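Local coordinates for protein proline dehydrogenase (Deinococcus radiodurans, PDB 4H6Q) that oxidises L-proline to delta-1-pyrroline-5-carboxylate with a bound FAD and passes the electrons to a quinone, the first step of proline breakdown to glutamate, at residues Asn111-Asp114 with Ala120-Ile123; Val229-His232 with Ile236-Asp239. All blocks are in the same frame, centred on the assembly; numbering follows the deposited sequence.

Contact 1. Residues Asn111-Asp114 with Ala120-Ile123; sequences NGED and ARRI
E113 and R121 meet through a single pair of charged atoms, OE2 of E113 and NH1 of R121, 3.4 Å apart. This is a salt bridge whose hydrogen-bond component is weak, since the N-H points well off the oxygen (135°). The carboxylate oxygen lies at the edge of the guanidinium, near its plane; one oxygen meets one nitrogen, and the two planes are 38° apart. The arginine comes in roughly perpendicular to the glutamate, its aliphatic part stretched out, which carries its guanidinium from the helix out to the carboxylate.

A water lies 3.0 Å from NH1 of R121, which donates to it, and close to OE2 of E113 as well; that second approach is too short to be trusted in detail. The stronger partner of R121 is E157, which takes NE in a salt bridge. A long, multidentate arginine suits a place between two acids.

In this beta8-alpha8 barrel, a small hairpin, strands 109-110 and 113-114, is inserted between strand 96-99 and helix 115-129. N111 and G112 form its type I' turn, and E113 follows them on strand 113-114. The positive phi of G112 (83°) favours glycine because a CB would press on the preceding carbonyl O.

D114 is the N-cap of helix 115-129: its OD2 accepts from N of L117, while OD1 takes N of G107. R121 also lies against L154 and F158 of helix 144-158.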
ATOM      1  N   ASN A 111     -12.405 -16.795 -18.979  1.00 21.95           N
ATOM      2  CA  ASN A 111     -12.367 -16.666 -20.446  1.00 24.50           C
ATOM      3  C   ASN A 111     -10.950 -16.511 -21.025  1.00 25.09           C
ATOM      4  O   ASN A 111     -10.716 -15.675 -21.917  1.00 27.69           O
ATOM      5  CB  ASN A 111     -13.236 -15.479 -20.886  1.00 25.16           C
ATOM      6  CG  ASN A 111     -14.701 -15.680 -20.519  1.00 25.42           C
ATOM      7  OD1 ASN A 111     -15.215 -16.793 -20.633  1.00 26.61           O
ATOM      8  ND2 ASN A 111     -15.371 -14.614 -20.040  1.00 24.74           N
ATOM      9  N   GLY A 112     -10.005 -17.268 -20.483  1.00 24.55           N
ATOM     10  CA  GLY A 112      -8.634 -17.260 -20.989  1.00 24.06           C
ATOM     11  C   GLY A 112      -7.682 -16.152 -20.517  1.00 23.89           C
ATOM     12  O   GLY A 112      -6.553 -16.025 -21.033  1.00 25.16           O
ATOM     13  N   GLU A 113      -8.111 -15.341 -19.555  1.00 21.28           N
ATOM     14  CA  GLU A 113      -7.261 -14.266 -19.028  1.00 21.25           C
ATOM     15  C   GLU A 113      -7.292 -14.322 -17.539  1.00 19.00           C
ATOM     16  O   GLU A 113      -8.288 -14.750 -16.965  1.00 20.56           O
ATOM     17  CB  GLU A 113      -7.817 -12.920 -19.446  1.00 24.48           C
ATOM     18  CG  GLU A 113      -7.818 -12.675 -20.920  1.00 31.41           C
ATOM     19  CD  GLU A 113      -8.369 -11.293 -21.203  1.00 35.70           C
ATOM     20  OE1 GLU A 113      -9.617 -11.144 -21.167  1.00 37.36           O
ATOM     21  OE2 GLU A 113      -7.558 -10.359 -21.409  1.00 36.54           O
ATOM     22  N   ASP A 114      -6.227 -13.856 -16.893  1.00 17.59           N
ATOM     23  CA  ASP A 114      -6.229 -13.799 -15.439  1.00 16.56           C
ATOM     24  C   ASP A 114      -7.240 -12.789 -14.930  1.00 14.84           C
ATOM     25  O   ASP A 114      -7.232 -11.615 -15.335  1.00 16.14           O
ATOM     26  CB  ASP A 114      -4.830 -13.424 -14.954  1.00 16.70           C
ATOM     27  CG  ASP A 114      -4.699 -13.479 -13.447  1.00 18.69           C
ATOM     28  OD1 ASP A 114      -4.257 -14.534 -12.930  1.00 24.52           O
ATOM     29  OD2 ASP A 114      -5.082 -12.485 -12.784  1.00 17.51           O
ATOM     30  N   ALA A 120      -7.991  -5.532 -12.395  1.00 11.51           N
ATOM     31  CA  ALA A 120      -7.063  -4.413 -12.160  1.00 10.85           C
ATOM     32  C   ALA A 120      -7.106  -3.400 -13.302  1.00 11.82           C
ATOM     33  O   ALA A 120      -7.023  -2.181 -13.064  1.00 11.32           O
ATOM     34  CB  ALA A 120      -5.634  -4.917 -11.961  1.00 12.88           C
ATOM     35  N   ARG A 121      -7.256  -3.864 -14.533  1.00 11.99           N
ATOM     36  CA  ARG A 121      -7.404  -2.943 -15.659  1.00 11.89           C
ATOM     37  C   ARG A 121      -8.586  -2.004 -15.466  1.00 12.05           C
ATOM     38  O   ARG A 121      -8.492  -0.792 -15.730  1.00 13.54           O
ATOM     39  CB  ARG A 121      -7.586  -3.718 -16.968  1.00 13.70           C
ATOM     40  CG  ARG A 121      -6.294  -4.299 -17.515  1.00 13.86           C
ATOM     41  CD  ARG A 121      -6.600  -5.201 -18.690  1.00 15.70           C
ATOM     42  NE  ARG A 121      -5.357  -5.618 -19.323  1.00 18.55           N
ATOM     43  CZ  ARG A 121      -5.168  -6.791 -19.903  1.00 18.72           C
ATOM     44  NH1 ARG A 121      -6.138  -7.684 -19.900  1.00 22.72           N
ATOM     45  NH2 ARG A 121      -3.995  -7.081 -20.449  1.00 21.76           N
ATOM     46  N   ARG A 122      -9.724  -2.522 -15.010  1.00 12.10           N
ATOM     47  CA  ARG A 122     -10.929  -1.700 -14.817  1.00 11.98           C
ATOM     48  C   ARG A 122     -10.717  -0.684 -13.698  1.00 11.53           C
ATOM     49  O   ARG A 122     -11.138   0.488 -13.812  1.00 12.25           O
ATOM     50  CB  ARG A 122     -12.145  -2.581 -14.480  1.00 13.34           C
ATOM     51  CG  ARG A 122     -12.443  -3.635 -15.526  1.00 16.09           C
ATOM     52  CD  ARG A 122     -13.755  -4.332 -15.227  1.00 17.85           C
ATOM     53  NE  ARG A 122     -13.876  -4.989 -13.930  1.00 18.59           N
ATOM     54  CZ  ARG A 122     -14.749  -4.617 -12.976  1.00 17.95           C
ATOM     55  NH1 ARG A 122     -15.538  -3.565 -13.125  1.00 19.18           N
ATOM     56  NH2 ARG A 122     -14.857  -5.313 -11.895  1.00 15.42           N
ATOM     57  N   ILE A 123     -10.097  -1.126 -12.606  1.00 11.17           N
ATOM     58  CA  ILE A 123      -9.809  -0.240 -11.490  1.00 10.06           C
ATOM     59  C   ILE A 123      -8.843   0.888 -11.903  1.00 10.05           C
ATOM     60  O   ILE A 123      -9.084   2.082 -11.609  1.00 10.46           O
ATOM     61  CB  ILE A 123      -9.256  -1.056 -10.306  1.00 10.26           C
ATOM     62  CG1 ILE A 123     -10.367  -2.000  -9.752  1.00 10.79           C
ATOM     63  CG2 ILE A 123      -8.634  -0.163  -9.216  1.00 10.85           C
ATOM     64  CD1 ILE A 123      -9.815  -3.096  -8.812  1.00 11.70           C
TER
HETATM   65  O   HOH W   1      -5.309 -10.507 -20.580  1.00 44.98           O

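Contact 2. Residues Val229-His232 with Ile236-Asp239; sequences VATH and IIDD. With FAD (flavin-adenine dinucleotide), chain C.
T231 and I237 bury the most surface here, with I236 next. The methyl of T231 meets both isoleucines: its CG2 lies 3.9 Å from CG1 of I237 and 4.1 Å from CG2 of I236. The side chains of T231 and I237 run antiparallel alongside each other, and CD1 of I237 continues over the backbone to 3.7 Å from the carbonyl O of T231. Branched aliphatic residues suit this buried helix face, where they fill the space beside the strand end without needing polar partners.

Threonine suits its place because its two branches do different work. OG1 is anti to the backbone N (chi1 -174°), on the cofactor's side, which leaves CG2 flanked by both backbone branches, pointing at the helix. OG1 donates to O1P of FAD at 2.8 Å and is also bonded to N of D233.

H232 adds a second grip on the FAD diphosphate. Its backbone N reaches O2P at 2.8 Å and its ring ND1 reaches the same O2P at 2.7 Å, both bonds bent (146° and 140°). NE2 pairs with N of L259, which fixes the ring's rotation from the other nitrogen. Replacing H232 by an alanine would probably leave O2P with the backbone N alone from this residue and N of L259 without its ring acceptor. Nearby, CB of A230 lies 3.6 Å from C8 of the flavin.

The contact closes the first half of a beta-alpha-beta unit: strand 227-230 sits between strands 188-191 and 254-259 of the barrel, helix 234-246 packs I237 on M258, and Y213 of helix 206-222 touches T231 and I236.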
ATOM      1  N   VAL A 229       8.583   5.793   1.058  1.00  7.89           N
ATOM      2  CA  VAL A 229       9.353   5.243   2.178  1.00  8.51           C
ATOM      3  C   VAL A 229       8.348   4.879   3.276  1.00  8.85           C
ATOM      4  O   VAL A 229       7.992   5.711   4.123  1.00  8.48           O
ATOM      5  CB  VAL A 229      10.399   6.271   2.659  1.00  8.68           C
ATOM      6  CG1 VAL A 229      11.244   5.710   3.814  1.00 10.05           C
ATOM      7  CG2 VAL A 229      11.321   6.658   1.490  1.00 10.56           C
ATOM      8  N   ALA A 230       7.817   3.649   3.177  1.00  9.22           N
ATOM      9  CA  ALA A 230       6.718   3.201   4.042  1.00  8.42           C
ATOM     10  C   ALA A 230       7.261   2.476   5.264  1.00  9.23           C
ATOM     11  O   ALA A 230       7.597   1.284   5.185  1.00 10.73           O
ATOM     12  CB  ALA A 230       5.786   2.279   3.246  1.00  8.86           C
ATOM     13  N   THR A 231       7.365   3.199   6.370  1.00  9.67           N
ATOM     14  CA  THR A 231       7.867   2.643   7.621  1.00  9.50           C
ATOM     15  C   THR A 231       7.538   3.576   8.759  1.00 10.26           C
ATOM     16  O   THR A 231       7.335   4.796   8.536  1.00 11.09           O
ATOM     17  CB  THR A 231       9.417   2.406   7.569  1.00  9.92           C
ATOM     18  OG1 THR A 231       9.849   1.741   8.763  1.00 11.04           O
ATOM     19  CG2 THR A 231      10.222   3.733   7.436  1.00 12.41           C
ATOM     20  N   HIS A 232       7.479   3.024   9.974  1.00 10.93           N
ATOM     21  CA  HIS A 232       7.345   3.854  11.175  1.00 11.28           C
ATOM     22  C   HIS A 232       8.647   3.827  11.998  1.00 12.14           C
ATOM     23  O   HIS A 232       8.684   4.301  13.140  1.00 13.41           O
ATOM     24  CB  HIS A 232       6.175   3.392  12.045  1.00 11.94           C
ATOM     25  CG  HIS A 232       4.964   2.992  11.249  1.00 10.39           C
ATOM     26  ND1 HIS A 232       4.767   1.689  10.822  1.00 11.54           N
ATOM     27  CD2 HIS A 232       3.890   3.707  10.811  1.00 10.96           C
ATOM     28  CE1 HIS A 232       3.637   1.628  10.131  1.00 10.70           C
ATOM     29  NE2 HIS A 232       3.084   2.842  10.114  1.00 10.91           N
ATOM     30  N   ILE A 236      15.344   4.612  10.592  1.00 12.83           N
ATOM     31  CA  ILE A 236      15.368   4.582   9.131  1.00 13.50           C
ATOM     32  C   ILE A 236      14.916   5.935   8.553  1.00 12.19           C
ATOM     33  O   ILE A 236      15.562   6.472   7.623  1.00 13.24           O
ATOM     34  CB  ILE A 236      14.540   3.402   8.571  1.00 13.55           C
ATOM     35  CG1 ILE A 236      15.273   2.109   8.884  1.00 15.29           C
ATOM     36  CG2 ILE A 236      14.317   3.605   7.040  1.00 14.49           C
ATOM     37  CD1 ILE A 236      14.408   0.868   8.611  1.00 16.34           C
ATOM     38  N   ILE A 237      13.827   6.471   9.088  1.00 11.57           N
ATOM     39  CA  ILE A 237      13.317   7.763   8.595  1.00 11.02           C
ATOM     40  C   ILE A 237      14.420   8.833   8.722  1.00 11.19           C
ATOM     41  O   ILE A 237      14.635   9.625   7.782  1.00 11.97           O
ATOM     42  CB  ILE A 237      12.043   8.173   9.378  1.00 11.18           C
ATOM     43  CG1 ILE A 237      10.866   7.256   8.979  1.00 12.45           C
ATOM     44  CG2 ILE A 237      11.689   9.663   9.192  1.00 12.30           C
ATOM     45  CD1 ILE A 237       9.704   7.233   9.921  1.00 14.13           C
ATOM     46  N   ASP A 238      15.104   8.918   9.865  1.00 11.99           N
ATOM     47  CA  ASP A 238      16.152   9.921  10.021  1.00 12.92           C
ATOM     48  C   ASP A 238      17.287   9.699   9.009  1.00 12.44           C
ATOM     49  O   ASP A 238      17.851  10.664   8.477  1.00 13.85           O
ATOM     50  CB  ASP A 238      16.735   9.916  11.439  1.00 14.51           C
ATOM     51  CG  ASP A 238      15.759  10.406  12.489  1.00 20.44           C
ATOM     52  OD1 ASP A 238      14.757  11.037  12.116  1.00 21.48           O
ATOM     53  OD2 ASP A 238      15.996  10.140  13.697  1.00 23.32           O
ATOM     54  N   ASP A 239      17.626   8.443   8.725  1.00 12.05           N
ATOM     55  CA  ASP A 239      18.702   8.158   7.772  1.00 12.63           C
ATOM     56  C   ASP A 239      18.256   8.516   6.344  1.00 12.25           C
ATOM     57  O   ASP A 239      19.073   8.976   5.543  1.00 12.74           O
ATOM     58  CB  ASP A 239      19.129   6.687   7.836  1.00 14.59           C
ATOM     59  CG  ASP A 239      20.460   6.446   7.195  1.00 20.33           C
ATOM     60  OD1 ASP A 239      21.326   7.348   7.213  1.00 22.10           O
ATOM     61  OD2 ASP A 239      20.665   5.313   6.723  1.00 24.53           O
TER
HETATM   62  PA  FAD C2001       9.056  -2.135  12.660  0.55 14.40           P
HETATM   63  O1A FAD C2001      10.569  -2.358  12.745  0.55 15.96           O
HETATM   64  O2A FAD C2001       8.181  -3.319  12.678  0.55 18.64           O
HETATM   65  O5B FAD C2001       8.497  -1.207  13.700  0.55 12.22           O
HETATM   66  C5B FAD C2001       9.085   0.068  13.903  0.55 12.38           C
HETATM   67  C4B FAD C2001       8.402   0.871  14.990  0.55 11.53           C
HETATM   68  O4B FAD C2001       7.193   1.362  14.457  0.55 10.79           O
HETATM   69  C3B FAD C2001       7.984   0.075  16.173  0.55 13.61           C
HETATM   70  O3B FAD C2001       9.009  -0.155  17.126  0.55 16.46           O
HETATM   71  C2B FAD C2001       6.862   0.898  16.681  0.55 11.61           C
HETATM   72  O2B FAD C2001       7.311   2.083  17.302  0.55 15.55           O
HETATM   73  C1B FAD C2001       6.171   1.259  15.405  0.55 10.69           C
HETATM   74  N9A FAD C2001       5.193   0.267  14.959  0.55  9.62           N
HETATM   75  C8A FAD C2001       5.219  -0.447  13.763  0.55 10.01           C
HETATM   76  N7A FAD C2001       4.172  -1.267  13.656  0.55  9.02           N
HETATM   77  C5A FAD C2001       3.398  -1.074  14.796  0.55  7.85           C
HETATM   78  C6A FAD C2001       2.219  -1.629  15.259  0.55  9.64           C
HETATM   79  N6A FAD C2001       1.503  -2.603  14.500  0.55 10.71           N
HETATM   80  N1A FAD C2001       1.747  -1.216  16.446  0.55 10.89           N
HETATM   81  C2A FAD C2001       2.383  -0.288  17.188  0.55 12.06           C
HETATM   82  N3A FAD C2001       3.534   0.279  16.795  0.55 10.34           N
HETATM   83  C4A FAD C2001       4.027  -0.095  15.619  0.55  9.21           C
HETATM   84  N1  FAD C2001       4.212  -4.964   3.799  0.55  8.53           N
HETATM   85  C2  FAD C2001       3.917  -5.853   2.812  0.55  8.69           C
HETATM   86  O2  FAD C2001       4.433  -7.054   2.922  0.55  7.61           O
HETATM   87  N3  FAD C2001       3.142  -5.532   1.731  0.55  9.52           N
HETATM   88  C4  FAD C2001       2.597  -4.262   1.587  0.55  9.88           C
HETATM   89  O4  FAD C2001       1.820  -3.970   0.525  0.55 10.22           O
HETATM   90  C4X FAD C2001       2.877  -3.269   2.626  0.55  9.57           C
HETATM   91  N5  FAD C2001       2.368  -1.998   2.539  0.55  8.53           N
HETATM   92  C5X FAD C2001       2.707  -1.109   3.534  0.55  6.88           C
HETATM   93  C6  FAD C2001       2.212   0.204   3.469  0.55  6.56           C
HETATM   94  C7  FAD C2001       2.571   1.147   4.466  0.55  7.52           C
HETATM   95  C7M FAD C2001       2.035   2.575   4.397  0.55  9.74           C
HETATM   96  C8  FAD C2001       3.429   0.740   5.517  0.55  6.68           C
HETATM   97  C8M FAD C2001       3.841   1.710   6.591  0.55  6.42           C
HETATM   98  C9  FAD C2001       3.889  -0.583   5.591  0.55  7.04           C
HETATM   99  C9A FAD C2001       3.552  -1.491   4.605  0.55  8.79           C
HETATM  100  N10 FAD C2001       4.061  -2.802   4.690  0.55 11.44           N
HETATM  101  C10 FAD C2001       3.716  -3.698   3.708  0.55  9.36           C
HETATM  102  C1' FAD C2001       4.963  -3.221   5.750  0.55 13.33           C
HETATM  103  C2' FAD C2001       4.369  -3.972   6.900  0.55 16.62           C
HETATM  104  O2' FAD C2001       3.044  -3.479   7.052  0.55 17.79           O
HETATM  105  C3' FAD C2001       5.515  -3.725   7.912  0.55 19.73           C
HETATM  106  O3' FAD C2001       6.442  -4.761   8.034  0.55 17.45           O
HETATM  107  C4' FAD C2001       5.152  -3.209   9.248  0.55 21.36           C
HETATM  108  O4' FAD C2001       4.493  -2.017   9.005  0.55 21.81           O
HETATM  109  C5' FAD C2001       6.430  -2.989  10.045  0.55 18.59           C
HETATM  110  O5' FAD C2001       6.435  -1.682  10.529  0.55 13.44           O
HETATM  111  P   FAD C2001       7.699  -0.723  10.401  0.55 10.42           P
HETATM  112  O1P FAD C2001       8.410  -0.589   9.020  0.55  9.51           O
HETATM  113  O2P FAD C2001       7.229   0.541  11.170  0.55 13.71           O
HETATM  114  O3P FAD C2001       8.819  -1.288  11.417  0.55 13.05           O

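Both contacts join a segment to a helix that starts at once, or after a single residue, but they serve different parts of the barrel. Contact 1 lies at the surface, contact 2 in the buried interior, on opposite sides of the chain's centre; their centres are 35 Å apart and their nearest atoms about 19 Å, so they do not touch. They follow in series along the chain. Contact 2 belongs to the FAD site, with the H232 side chain about 8 Å from the bound proline analogue tetrahydrofuran-2-carboxylic acid. Contact 1 lies away from the FAD and substrate sites and steadies no ligand directly, R121 being also paired with E157 of helix 144-158.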